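Local coordinates for copper homeostasis protein CutC (Streptococcus agalactiae, PDB 2BDQ) that probably binds copper ions and may take part in copper homeostasis in the cytoplasm, at residues E5-N10 / D29-G34; R24-D29 / A58-P63; P38-I43 / A85-S90; A92-I97 / P120-M125. All blocks are in the same frame, centred on the assembly; numbering follows the deposited sequence.

Contact 1 of 4, residues E5-N10 / D29-G34; sequences EFCAEN and DNLAVG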
loop_
_atom_site.group_PDB
_atom_site.type_symbol
_atom_site.label_atom_id
_atom_site.label_comp_id
_atom_site.label_asym_id
_atom_site.label_seq_id
_atom_site.Cartn_x
_atom_site.Cartn_y
_atom_site.Cartn_z
ATOM N N GLU A 5 -0.847 -12.815 16.887
ATOM C CA GLU A 5 -1.004 -12.382 15.500
ATOM C C GLU A 5 0.041 -11.337 15.124
ATOM O O GLU A 5 0.159 -10.291 15.763
ATOM C CB GLU A 5 -2.401 -11.793 15.293
ATOM C CG GLU A 5 -2.629 -11.152 13.929
ATOM C CD GLU A 5 -4.053 -10.631 13.756
ATOM O OE1 GLU A 5 -4.994 -11.460 13.782
ATOM O OE2 GLU A 5 -4.233 -9.396 13.598
ATOM N N PHE A 6 0.802 -11.621 14.080
ATOM C CA PHE A 6 1.814 -10.689 13.628
ATOM C C PHE A 6 1.274 -9.740 12.549
ATOM O O PHE A 6 0.671 -10.179 11.569
ATOM C CB PHE A 6 3.019 -11.463 13.104
ATOM C CG PHE A 6 4.066 -10.595 12.490
ATOM C CD1 PHE A 6 4.334 -10.667 11.127
ATOM C CD2 PHE A 6 4.779 -9.693 13.267
ATOM C CE1 PHE A 6 5.300 -9.844 10.546
ATOM C CE2 PHE A 6 5.746 -8.866 12.697
ATOM C CZ PHE A 6 6.009 -8.944 11.336
ATOM N N CYS A 7 1.489 -8.442 12.753
ATOM C CA CYS A 7 1.048 -7.404 11.825
ATOM C C CYS A 7 2.199 -7.132 10.854
ATOM O O CYS A 7 3.237 -6.596 11.242
ATOM C CB CYS A 7 0.694 -6.129 12.606
ATOM S SG CYS A 7 0.062 -4.740 11.603
ATOM N N ALA A 8 2.008 -7.499 9.592
ATOM C CA ALA A 8 3.041 -7.336 8.581
ATOM C C ALA A 8 2.718 -6.317 7.503
ATOM O O ALA A 8 1.563 -5.969 7.280
ATOM C CB ALA A 8 3.324 -8.698 7.919
ATOM N N GLU A 9 3.760 -5.825 6.850
ATOM C CA GLU A 9 3.596 -4.907 5.736
ATOM C C GLU A 9 4.255 -5.693 4.617
ATOM O O GLU A 9 5.483 -5.850 4.604
ATOM C CB GLU A 9 4.337 -3.586 5.966
ATOM C CG GLU A 9 4.248 -2.648 4.764
ATOM C CD GLU A 9 4.947 -1.324 4.981
ATOM O OE1 GLU A 9 4.528 -0.569 5.886
ATOM O OE2 GLU A 9 5.917 -1.031 4.244
ATOM N N ASN A 10 3.437 -6.225 3.710
ATOM C CA ASN A 10 3.940 -7.024 2.597
ATOM C C ASN A 10 4.595 -8.287 3.151
ATOM O O ASN A 10 4.346 -8.648 4.300
ATOM C CB ASN A 10 4.908 -6.183 1.782
ATOM C CG ASN A 10 4.246 -4.925 1.251
ATOM O OD1 ASN A 10 4.894 -3.895 1.071
ATOM N ND2 ASN A 10 2.940 -5.008 0.995
ATOM N N ASP A 29 -0.470 -3.184 3.876
ATOM C CA ASP A 29 0.662 -2.417 3.397
ATOM C C ASP A 29 0.527 -1.062 4.076
ATOM O O ASP A 29 -0.383 -0.860 4.885
ATOM C CB ASP A 29 0.604 -2.286 1.867
ATOM C CG ASP A 29 1.821 -1.584 1.288
ATOM O OD1 ASP A 29 2.916 -1.673 1.877
ATOM O OD2 ASP A 29 1.696 -0.949 0.228
ATOM N N ASN A 30 1.452 -0.152 3.787
ATOM C CA ASN A 30 1.395 1.192 4.335
ATOM C C ASN A 30 1.116 1.228 5.844
ATOM O O ASN A 30 0.135 1.836 6.274
ATOM C CB ASN A 30 0.286 1.961 3.605
ATOM C CG ASN A 30 0.464 3.466 3.668
ATOM O OD1 ASN A 30 1.152 3.989 4.541
ATOM N ND2 ASN A 30 -0.175 4.170 2.740
ATOM N N LEU A 31 1.960 0.595 6.654
ATOM C CA LEU A 31 1.727 0.632 8.096
ATOM C C LEU A 31 1.927 2.027 8.679
ATOM O O LEU A 31 1.478 2.317 9.791
ATOM C CB LEU A 31 2.629 -0.371 8.814
ATOM C CG LEU A 31 2.211 -1.829 8.580
ATOM C CD1 LEU A 31 3.114 -2.767 9.373
ATOM C CD2 LEU A 31 0.766 -2.013 8.998
ATOM N N ALA A 32 2.591 2.900 7.926
ATOM C CA ALA A 32 2.817 4.259 8.391
ATOM C C ALA A 32 1.492 4.988 8.592
ATOM O O ALA A 32 1.400 5.910 9.402
ATOM C CB ALA A 32 3.678 5.020 7.394
ATOM N N VAL A 33 0.461 4.575 7.862
ATOM C CA VAL A 33 -0.832 5.230 7.980
ATOM C C VAL A 33 -1.814 4.333 8.743
ATOM O O VAL A 33 -3.012 4.617 8.832
ATOM C CB VAL A 33 -1.377 5.606 6.568
ATOM C CG1 VAL A 33 -1.927 4.378 5.854
ATOM C CG2 VAL A 33 -2.424 6.679 6.693
ATOM N N GLY A 34 -1.288 3.251 9.311
ATOM C CA GLY A 34 -2.114 2.335 10.074
ATOM C C GLY A 34 -2.460 1.057 9.332
ATOM O O GLY A 34 -3.102 0.165 9.888
HETATM O O HOH W 1 4.461 2.414 5.624
#
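Glu9 OE1 is gripped by two groups: the backbone N-H of Leu31 reaches it at 2.9 Å from Leu31 N, with an N-H...O angle of 165°, and a water donates to the same oxygen. That water in turn accepts from Ala32 N at 3.0 Å, so one carboxylate oxygen serves two successive amides at the start of the 3-10 turn 31-33, one directly and one through water. The Leu31 amide comes to OE1 from the anti side and 33° out of the carboxylate plane. Glu9 gets there by stretching: CG stands anti to the backbone N (chi1 176°), and the chain runs on extended.

The Leu31 and Glu9 side chains run antiparallel past one another, and Leu31 CD1 lies 3.7 Å from Glu9 CB. The other methyl of Leu31, CD2, meets Cys7 SG at 3.8 Å, an apolar touch two residues back along the strand. The carboxylates of Glu9 and Asp29 are turned nearly at right angles, with Glu9 OE2 3.9 Å from Asp29 OD1. Both acids have donors around them: Asp29 OD1 takes a weak bond from Asn30 N at 2.8 Å and another from Asn30 of the second subunit, OD2 accepts from Thr36 of that subunit, and Glu9 OE2 takes a weak bond from the same Asn30 of the second subunit.

Strand 3-9 is the first of the parallel barrel, and 29-34 is one of the loops at the C-terminal ends of the strands of a TIM barrel, here right at the subunit interface.

Contact 2 of 4, residues R24-D29 / A58-P63; sequences RVELCD and AVMIRP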
loop_
_atom_site.group_PDB
_atom_site.type_symbol
_atom_site.label_atom_id
_atom_site.label_comp_id
_atom_site.label_asym_id
_atom_site.label_seq_id
_atom_site.Cartn_x
_atom_site.Cartn_y
_atom_site.Cartn_z
ATOM N N ARG A 24 -1.176 -16.538 13.250
ATOM C CA ARG A 24 -1.850 -15.761 12.227
ATOM C C ARG A 24 -1.125 -14.456 11.955
ATOM O O ARG A 24 -0.406 -13.933 12.808
ATOM C CB ARG A 24 -3.278 -15.481 12.690
ATOM C CG ARG A 24 -4.241 -15.006 11.641
ATOM C CD ARG A 24 -5.652 -15.043 12.212
ATOM N NE ARG A 24 -5.789 -14.124 13.333
ATOM C CZ ARG A 24 -6.380 -14.415 14.490
ATOM N NH1 ARG A 24 -6.903 -15.615 14.706
ATOM N NH2 ARG A 24 -6.443 -13.493 15.443
ATOM N N VAL A 25 -1.317 -13.933 10.753
ATOM C CA VAL A 25 -0.692 -12.680 10.383
ATOM C C VAL A 25 -1.737 -11.774 9.759
ATOM O O VAL A 25 -2.626 -12.239 9.041
ATOM C CB VAL A 25 0.504 -12.921 9.410
ATOM C CG1 VAL A 25 0.220 -14.114 8.549
ATOM C CG2 VAL A 25 0.748 -11.697 8.544
ATOM N N GLU A 26 -1.660 -10.488 10.083
ATOM C CA GLU A 26 -2.577 -9.521 9.510
ATOM C C GLU A 26 -1.788 -8.945 8.346
ATOM O O GLU A 26 -0.779 -8.270 8.548
ATOM C CB GLU A 26 -2.927 -8.402 10.496
ATOM C CG GLU A 26 -3.942 -7.412 9.915
ATOM C CD GLU A 26 -4.133 -6.167 10.763
ATOM O OE1 GLU A 26 -3.144 -5.435 10.990
ATOM O OE2 GLU A 26 -5.281 -5.910 11.197
ATOM N N LEU A 27 -2.245 -9.227 7.132
ATOM C CA LEU A 27 -1.565 -8.762 5.934
ATOM C C LEU A 27 -2.080 -7.405 5.444
ATOM O O LEU A 27 -3.263 -7.236 5.167
ATOM C CB LEU A 27 -1.727 -9.803 4.812
ATOM C CG LEU A 27 -0.691 -9.917 3.683
ATOM C CD1 LEU A 27 -1.332 -10.497 2.431
ATOM C CD2 LEU A 27 -0.127 -8.552 3.366
ATOM N N CYS A 28 -1.183 -6.434 5.352
ATOM C CA CYS A 28 -1.545 -5.124 4.843
ATOM C C CYS A 28 -0.304 -4.417 4.327
ATOM O O CYS A 28 0.785 -4.997 4.293
ATOM C CB CYS A 28 -2.257 -4.279 5.914
ATOM S SG CYS A 28 -1.654 -4.407 7.616
ATOM N N ASP A 29 -0.470 -3.184 3.876
ATOM C CA ASP A 29 0.662 -2.417 3.397
ATOM C C ASP A 29 0.527 -1.062 4.076
ATOM O O ASP A 29 -0.383 -0.860 4.885
ATOM C CB ASP A 29 0.604 -2.286 1.867
ATOM C CG ASP A 29 1.821 -1.584 1.288
ATOM O OD1 ASP A 29 2.916 -1.673 1.877
ATOM O OD2 ASP A 29 1.696 -0.949 0.228
ATOM N N ALA A 58 -5.087 -12.848 7.702
ATOM C CA ALA A 58 -6.223 -11.932 7.777
ATOM C C ALA A 58 -5.847 -10.728 6.913
ATOM O O ALA A 58 -4.890 -10.016 7.215
ATOM C CB ALA A 58 -6.459 -11.495 9.224
ATOM N N VAL A 59 -6.586 -10.504 5.831
ATOM C CA VAL A 59 -6.286 -9.401 4.923
ATOM C C VAL A 59 -6.975 -8.086 5.266
ATOM O O VAL A 59 -8.190 -8.033 5.475
ATOM C CB VAL A 59 -6.633 -9.784 3.459
ATOM C CG1 VAL A 59 -6.353 -8.616 2.523
ATOM C CG2 VAL A 59 -5.816 -10.995 3.046
HETATM N N MSE A 60 -6.180 -7.021 5.314
HETATM C CA MSE A 60 -6.688 -5.688 5.610
HETATM C C MSE A 60 -7.497 -5.121 4.450
HETATM O O MSE A 60 -7.055 -5.126 3.299
HETATM C CB MSE A 60 -5.532 -4.728 5.925
HETATM C CG MSE A 60 -5.480 -4.269 7.371
HETATM SE SE MSE A 60 -6.916 -3.020 7.753
HETATM C CE MSE A 60 -5.953 -1.794 8.897
ATOM N N ILE A 61 -8.692 -4.641 4.766
ATOM C CA ILE A 61 -9.564 -4.041 3.772
ATOM C C ILE A 61 -9.765 -2.587 4.202
ATOM O O ILE A 61 -10.654 -2.278 5.000
ATOM C CB ILE A 61 -10.947 -4.734 3.711
ATOM C CG1 ILE A 61 -10.782 -6.232 3.442
ATOM C CG2 ILE A 61 -11.808 -4.066 2.643
ATOM C CD1 ILE A 61 -10.203 -6.564 2.074
ATOM N N ARG A 62 -8.917 -1.705 3.680
ATOM C CA ARG A 62 -8.971 -0.278 3.978
ATOM C C ARG A 62 -8.417 0.428 2.741
ATOM O O ARG A 62 -7.245 0.283 2.413
ATOM C CB ARG A 62 -8.117 0.018 5.209
ATOM C CG ARG A 62 -8.244 1.427 5.757
ATOM C CD ARG A 62 -7.442 1.527 7.043
ATOM N NE ARG A 62 -7.455 2.859 7.630
ATOM C CZ ARG A 62 -6.480 3.336 8.395
ATOM N NH1 ARG A 62 -5.419 2.586 8.660
ATOM N NH2 ARG A 62 -6.561 4.563 8.888
ATOM N N PRO A 63 -9.263 1.208 2.046
ATOM C CA PRO A 63 -8.954 1.963 0.823
ATOM C C PRO A 63 -7.940 3.099 0.950
ATOM O O PRO A 63 -7.453 3.611 -0.056
ATOM C CB PRO A 63 -10.324 2.467 0.391
ATOM C CG PRO A 63 -10.933 2.805 1.711
ATOM C CD PRO A 63 -10.587 1.597 2.560
#
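Strands 24-28 and 58-60 run parallel, their axes 4.6 Å apart at closest and their directions 22° apart, in a ladder that pairs Glu26 with Ala58 and Leu27 with Val59. Three backbone bonds hold it: Ala58 N to Val25 O, Leu27 N to Ala58 O at 2.8 Å, and Met60 N to Leu27 O. Ala58 O also takes a CA-H...O contact from Glu26 CA at 3.3 Å.

Glu26 and Ala58 share one face of the sheet, Leu27 and Val59 the other. Glu26 CG is anti to its own N (chi1 -178°) and the chain stays extended, which carries CD across to within 4.1 Å of CG of Met60, which is a selenomethionine here. At the end of the ladder the CB atoms of Cys28 and Met60 are pressed together: CB to CB is 3.3 Å, tighter than usual, and Cys28 SG lies 3.8 Å from Met60 CG.

On the Leu27 and Val59 face sits helix 40-52, with Val42 and Ala46 against Leu27 and Ile43 against Val59, completing a beta-alpha-beta crossover. Glu26 points into the barrel beside Glu5 and Cys7 of strand 3-9, and Ala58 meets Ala92 and Val94 of strand 92-95.

Contact 3 of 4, residues P38-I43 / A85-S90; sequences PSYGVI and AVELES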
loop_
_atom_site.group_PDB
_atom_site.type_symbol
_atom_site.label_atom_id
_atom_site.label_comp_id
_atom_site.label_asym_id
_atom_site.label_seq_id
_atom_site.Cartn_x
_atom_site.Cartn_y
_atom_site.Cartn_z
ATOM N N PRO A 38 -3.186 -4.459 0.789
ATOM C CA PRO A 38 -1.966 -4.725 0.018
ATOM C C PRO A 38 -2.296 -5.018 -1.450
ATOM O O PRO A 38 -3.456 -5.239 -1.799
ATOM C CB PRO A 38 -1.356 -5.932 0.737
ATOM C CG PRO A 38 -2.567 -6.663 1.239
ATOM C CD PRO A 38 -3.456 -5.551 1.746
ATOM N N SER A 39 -1.279 -5.016 -2.307
ATOM C CA SER A 39 -1.489 -5.275 -3.726
ATOM C C SER A 39 -1.990 -6.703 -3.956
ATOM O O SER A 39 -1.884 -7.566 -3.074
ATOM C CB SER A 39 -0.189 -5.057 -4.504
ATOM O OG SER A 39 0.729 -6.124 -4.277
ATOM N N TYR A 40 -2.543 -6.949 -5.141
ATOM C CA TYR A 40 -3.056 -8.273 -5.481
ATOM C C TYR A 40 -1.934 -9.305 -5.412
ATOM O O TYR A 40 -2.105 -10.386 -4.860
ATOM C CB TYR A 40 -3.651 -8.261 -6.891
ATOM C CG TYR A 40 -4.331 -9.551 -7.309
ATOM C CD1 TYR A 40 -5.700 -9.728 -7.135
ATOM C CD2 TYR A 40 -3.611 -10.567 -7.932
ATOM C CE1 TYR A 40 -6.346 -10.890 -7.584
ATOM C CE2 TYR A 40 -4.234 -11.727 -8.384
ATOM C CZ TYR A 40 -5.600 -11.880 -8.213
ATOM O OH TYR A 40 -6.222 -13.005 -8.682
ATOM N N GLY A 41 -0.784 -8.963 -5.979
ATOM C CA GLY A 41 0.341 -9.879 -5.964
ATOM C C GLY A 41 0.769 -10.264 -4.559
ATOM O O GLY A 41 1.087 -11.426 -4.300
ATOM N N VAL A 42 0.793 -9.292 -3.652
ATOM C CA VAL A 42 1.183 -9.558 -2.276
ATOM C C VAL A 42 0.192 -10.503 -1.597
ATOM O O VAL A 42 0.596 -11.419 -0.889
ATOM C CB VAL A 42 1.287 -8.240 -1.462
ATOM C CG1 VAL A 42 1.275 -8.539 0.034
ATOM C CG2 VAL A 42 2.574 -7.516 -1.816
ATOM N N ILE A 43 -1.101 -10.286 -1.816
ATOM C CA ILE A 43 -2.125 -11.138 -1.202
ATOM C C ILE A 43 -2.013 -12.589 -1.693
ATOM O O ILE A 43 -2.004 -13.535 -0.896
ATOM C CB ILE A 43 -3.552 -10.598 -1.506
ATOM C CG1 ILE A 43 -3.736 -9.221 -0.855
ATOM C CG2 ILE A 43 -4.609 -11.557 -0.960
ATOM C CD1 ILE A 43 -5.058 -8.541 -1.210
ATOM N N ALA A 85 -9.697 -10.739 -2.332
ATOM C CA ALA A 85 -9.165 -11.385 -1.135
ATOM C C ALA A 85 -9.749 -12.781 -0.949
ATOM O O ALA A 85 -9.029 -13.718 -0.598
ATOM C CB ALA A 85 -9.442 -10.538 0.100
ATOM N N VAL A 86 -11.051 -12.929 -1.178
ATOM C CA VAL A 86 -11.670 -14.238 -1.027
ATOM C C VAL A 86 -11.258 -15.203 -2.138
ATOM O O VAL A 86 -10.974 -16.368 -1.873
ATOM C CB VAL A 86 -13.215 -14.133 -0.973
ATOM C CG1 VAL A 86 -13.721 -13.308 -2.128
ATOM C CG2 VAL A 86 -13.839 -15.520 -1.017
ATOM N N GLU A 87 -11.202 -14.734 -3.379
ATOM C CA GLU A 87 -10.821 -15.627 -4.470
ATOM C C GLU A 87 -9.369 -16.078 -4.310
ATOM O O GLU A 87 -8.974 -17.089 -4.868
ATOM C CB GLU A 87 -11.018 -14.958 -5.840
ATOM C CG GLU A 87 -9.935 -13.963 -6.225
ATOM C CD GLU A 87 -10.087 -13.431 -7.648
ATOM O OE1 GLU A 87 -9.139 -12.785 -8.144
ATOM O OE2 GLU A 87 -11.149 -13.650 -8.269
ATOM N N LEU A 88 -8.587 -15.325 -3.541
ATOM C CA LEU A 88 -7.188 -15.658 -3.293
ATOM C C LEU A 88 -7.019 -16.509 -2.032
ATOM O O LEU A 88 -5.909 -16.669 -1.520
ATOM C CB LEU A 88 -6.350 -14.377 -3.186
ATOM C CG LEU A 88 -6.171 -13.637 -4.520
ATOM C CD1 LEU A 88 -5.436 -12.322 -4.316
ATOM C CD2 LEU A 88 -5.398 -14.533 -5.485
ATOM N N GLU A 89 -8.142 -17.026 -1.533
ATOM C CA GLU A 89 -8.181 -17.902 -0.367
ATOM C C GLU A 89 -7.739 -17.302 0.964
ATOM O O GLU A 89 -7.137 -17.994 1.789
ATOM C CB GLU A 89 -7.364 -19.168 -0.648
ATOM C CG GLU A 89 -7.846 -19.973 -1.852
ATOM C CD GLU A 89 -6.924 -21.136 -2.188
ATOM O OE1 GLU A 89 -6.789 -22.056 -1.348
ATOM O OE2 GLU A 89 -6.326 -21.128 -3.289
ATOM N N SER A 90 -8.033 -16.024 1.185
ATOM C CA SER A 90 -7.674 -15.397 2.449
ATOM C C SER A 90 -8.526 -16.042 3.546
ATOM O O SER A 90 -9.658 -16.469 3.299
ATOM C CB SER A 90 -7.929 -13.892 2.392
ATOM O OG SER A 90 -7.132 -13.284 1.388
#
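Apolar contact does most of the joining between Ile43 and Tyr40, in the first turn of helix 40-52, and Leu88, just past the end of helix 72-87. CD1 of Leu88 lies over one face of the Tyr40 ring, 3.8 Å from its centroid and 16° off the normal, a CH-pi contact displaced toward the CE1 side. The same methyl presses on Ile43 CG2 at 3.5 Å, where the two side chains cross at about a right angle. CD2 reaches further along the tyrosine, to 3.6 Å from Tyr40 OH. Ser90 OG, hydrogen-bonded to Asn47, also lies against Ile43 CG2.

The polar link is one hydrogen bond, from Tyr40 OH to Glu87 OE1 at 3.0 Å. Glu87 OE1 lies at the edge of the ring, near its plane, while the carboxylate stands 84° to the ring, and the hydroxyl meets OE1 on the anti side, out of the carboxylate plane. With CG of Glu87 set between its N and carbonyl carbon (chi1 78°) and the rest extended, the acid reaches out to the tyrosine; Arg84 holds its other oxygen in a salt bridge.

Helix ends supply a third kind: Ser39 N-caps helix 40-52 through OG, which accepts from Val42 N and bonds to Asp81 of the second subunit, and a Schellman motif with Glu89 at C-prime closes helix 72-87.

The chemistry is thus an apolar centre, Leu88 wedged between Ile43 and the ring, beside a partly exposed polar side, where Glu87, its charge probably partly offset, bonds the hydroxyl and Glu80 of the second subunit packs on the tyrosine.

Contact 4 of 4, residues A92-I97 / P120-M125; sequences ALVLGI and PLVFHM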
loop_
_atom_site.group_PDB
_atom_site.type_symbol
_atom_site.label_atom_id
_atom_site.label_comp_id
_atom_site.label_asym_id
_atom_site.label_seq_id
_atom_site.Cartn_x
_atom_site.Cartn_y
_atom_site.Cartn_z
ATOM N N ALA A 92 -9.292 -14.486 6.568
ATOM C CA ALA A 92 -10.113 -13.503 7.257
ATOM C C ALA A 92 -9.985 -12.126 6.622
ATOM O O ALA A 92 -9.010 -11.836 5.934
ATOM C CB ALA A 92 -9.718 -13.443 8.729
ATOM N N LEU A 93 -10.981 -11.279 6.865
ATOM C CA LEU A 93 -10.988 -9.925 6.339
ATOM C C LEU A 93 -11.044 -8.952 7.515
ATOM O O LEU A 93 -11.811 -9.153 8.457
ATOM C CB LEU A 93 -12.195 -9.737 5.419
ATOM C CG LEU A 93 -12.364 -10.814 4.337
ATOM C CD1 LEU A 93 -13.660 -10.564 3.573
ATOM C CD2 LEU A 93 -11.169 -10.809 3.389
ATOM N N VAL A 94 -10.224 -7.904 7.455
ATOM C CA VAL A 94 -10.151 -6.901 8.513
ATOM C C VAL A 94 -10.637 -5.559 7.967
ATOM O O VAL A 94 -10.039 -5.004 7.042
ATOM C CB VAL A 94 -8.696 -6.740 9.005
ATOM C CG1 VAL A 94 -8.654 -5.893 10.260
ATOM C CG2 VAL A 94 -8.073 -8.109 9.241
ATOM N N LEU A 95 -11.723 -5.037 8.531
ATOM C CA LEU A 95 -12.259 -3.763 8.067
ATOM C C LEU A 95 -12.901 -2.980 9.209
ATOM O O LEU A 95 -13.034 -3.481 10.326
ATOM C CB LEU A 95 -13.295 -3.995 6.965
ATOM C CG LEU A 95 -14.626 -4.650 7.353
ATOM C CD1 LEU A 95 -15.656 -4.403 6.262
ATOM C CD2 LEU A 95 -14.432 -6.132 7.570
ATOM N N GLY A 96 -13.303 -1.748 8.923
ATOM C CA GLY A 96 -13.935 -0.936 9.947
ATOM C C GLY A 96 -14.527 0.303 9.327
ATOM O O GLY A 96 -13.813 1.099 8.716
ATOM N N ILE A 97 -15.836 0.468 9.474
ATOM C CA ILE A 97 -16.517 1.622 8.911
ATOM C C ILE A 97 -17.316 2.340 9.998
ATOM O O ILE A 97 -18.089 1.718 10.725
ATOM C CB ILE A 97 -17.493 1.202 7.794
ATOM C CG1 ILE A 97 -16.847 0.145 6.897
ATOM C CG2 ILE A 97 -17.875 2.415 6.954
ATOM C CD1 ILE A 97 -17.811 -0.451 5.869
ATOM N N PRO A 120 -14.561 -15.232 7.697
ATOM C CA PRO A 120 -14.498 -14.655 9.043
ATOM C C PRO A 120 -14.214 -13.161 8.933
ATOM O O PRO A 120 -13.372 -12.747 8.132
ATOM C CB PRO A 120 -13.337 -15.403 9.685
ATOM C CG PRO A 120 -13.402 -16.747 9.031
ATOM C CD PRO A 120 -13.666 -16.398 7.582
ATOM N N LEU A 121 -14.907 -12.363 9.739
ATOM C CA LEU A 121 -14.738 -10.918 9.709
ATOM C C LEU A 121 -14.243 -10.331 11.020
ATOM O O LEU A 121 -14.686 -10.726 12.098
ATOM C CB LEU A 121 -16.059 -10.243 9.338
ATOM C CG LEU A 121 -16.633 -10.547 7.955
ATOM C CD1 LEU A 121 -18.035 -9.960 7.855
ATOM C CD2 LEU A 121 -15.729 -9.959 6.881
ATOM N N VAL A 122 -13.311 -9.387 10.919
ATOM C CA VAL A 122 -12.776 -8.716 12.091
ATOM C C VAL A 122 -12.862 -7.201 11.923
ATOM O O VAL A 122 -12.574 -6.670 10.850
ATOM C CB VAL A 122 -11.309 -9.169 12.392
ATOM C CG1 VAL A 122 -10.569 -9.446 11.122
ATOM C CG2 VAL A 122 -10.589 -8.114 13.223
ATOM N N PHE A 123 -13.308 -6.532 12.987
ATOM C CA PHE A 123 -13.450 -5.073 13.039
ATOM C C PHE A 123 -12.157 -4.579 13.709
ATOM O O PHE A 123 -11.797 -5.045 14.798
ATOM C CB PHE A 123 -14.694 -4.715 13.878
ATOM C CG PHE A 123 -15.236 -3.327 13.621
ATOM C CD1 PHE A 123 -14.693 -2.211 14.251
ATOM C CD2 PHE A 123 -16.258 -3.134 12.710
ATOM C CE1 PHE A 123 -15.161 -0.924 13.965
ATOM C CE2 PHE A 123 -16.733 -1.852 12.419
ATOM C CZ PHE A 123 -16.180 -0.747 13.047
ATOM N N HIS A 124 -11.452 -3.655 13.064
ATOM C CA HIS A 124 -10.181 -3.181 13.612
ATOM C C HIS A 124 -10.211 -2.006 14.593
ATOM O O HIS A 124 -11.261 -1.641 15.117
ATOM C CB HIS A 124 -9.210 -2.879 12.466
ATOM C CG HIS A 124 -9.756 -1.943 11.436
ATOM N ND1 HIS A 124 -10.324 -0.726 11.760
ATOM C CD2 HIS A 124 -9.787 -2.019 10.085
ATOM C CE1 HIS A 124 -10.675 -0.098 10.655
ATOM N NE2 HIS A 124 -10.360 -0.861 9.621
HETATM N N MSE A 125 -9.030 -1.439 14.828
HETATM C CA MSE A 125 -8.798 -0.321 15.749
HETATM C C MSE A 125 -9.821 0.825 15.645
HETATM O O MSE A 125 -9.905 1.670 16.535
HETATM C CB MSE A 125 -7.376 0.226 15.529
HETATM C CG MSE A 125 -6.521 0.441 16.793
HETATM SE SE MSE A 125 -5.529 -1.129 17.466
HETATM C CE MSE A 125 -4.038 -1.127 16.219
HETATM O O HOH W 2 -11.464 -0.274 6.970
#
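Val94 and Val122 meet obliquely on one face of the parallel pair 92-95 and 121-123, with Val94 CG2 only 3.4 Å from Val122 CG1, a tight fit. On the other face Leu121 CD2 sits beside Leu93 CB at 3.8 Å and comes within 4.1 Å of Leu95 CD2, so one methyl bridges two leucines. Four backbone bonds set this register; in the last, His124 N to Leu95 O at 3.2 Å, the donor stands above the carbonyl plane, just past the end of strand 121-123.

There two rings pack against the backbone at Leu95 and Gly96. Gly96 CA lies over a face of the Phe123 ring, 4.0 Å from its centroid and 18° off the normal, a CH-pi contact. The His124 ring lays a face against the peptide instead, its CD2 3.4 Å from Leu95 C. His124 CG lies between its own N and carbonyl carbon (chi1 54°), which folds the ring back over the neighbouring strand. A water in the imidazole plane, 2.9 Å from His124 NE2, donates to Gly96 O, while ND1 bonds to Ala126 N.

Helix 106-116 connects the two strands and packs over the Leu93 and Leu121 face, with Leu113 and Thr116 on Leu121 and Ile109 on Ile97. Leu93 also touches Ile82 and Ala85 of helix 72-87, while Val94 touches Ala58, and His124 touches Met60, of strand 56-60.

How the contacts relate
From the N terminus, contact 1 comes first, closing the turn through strand 24-28, so that the residues after it return to the end of strand 3-9. Contact 2 crosses it, sharing Asp29, and spans helix 40-52 to pair the second and third strands. Contact 3 crosses contact 2 in turn, tying the start of that helix to the end of helix 72-87 outside the barrel. Contact 4 follows in series and joins the fourth and fifth strands; backbone pairing of Val59 with Ala92 and Ile61 with Val94 links it to contact 2. Together they join five neighbouring barrel strands and two outer helices, and contacts 1, 2 and 3 also touch the second subunit.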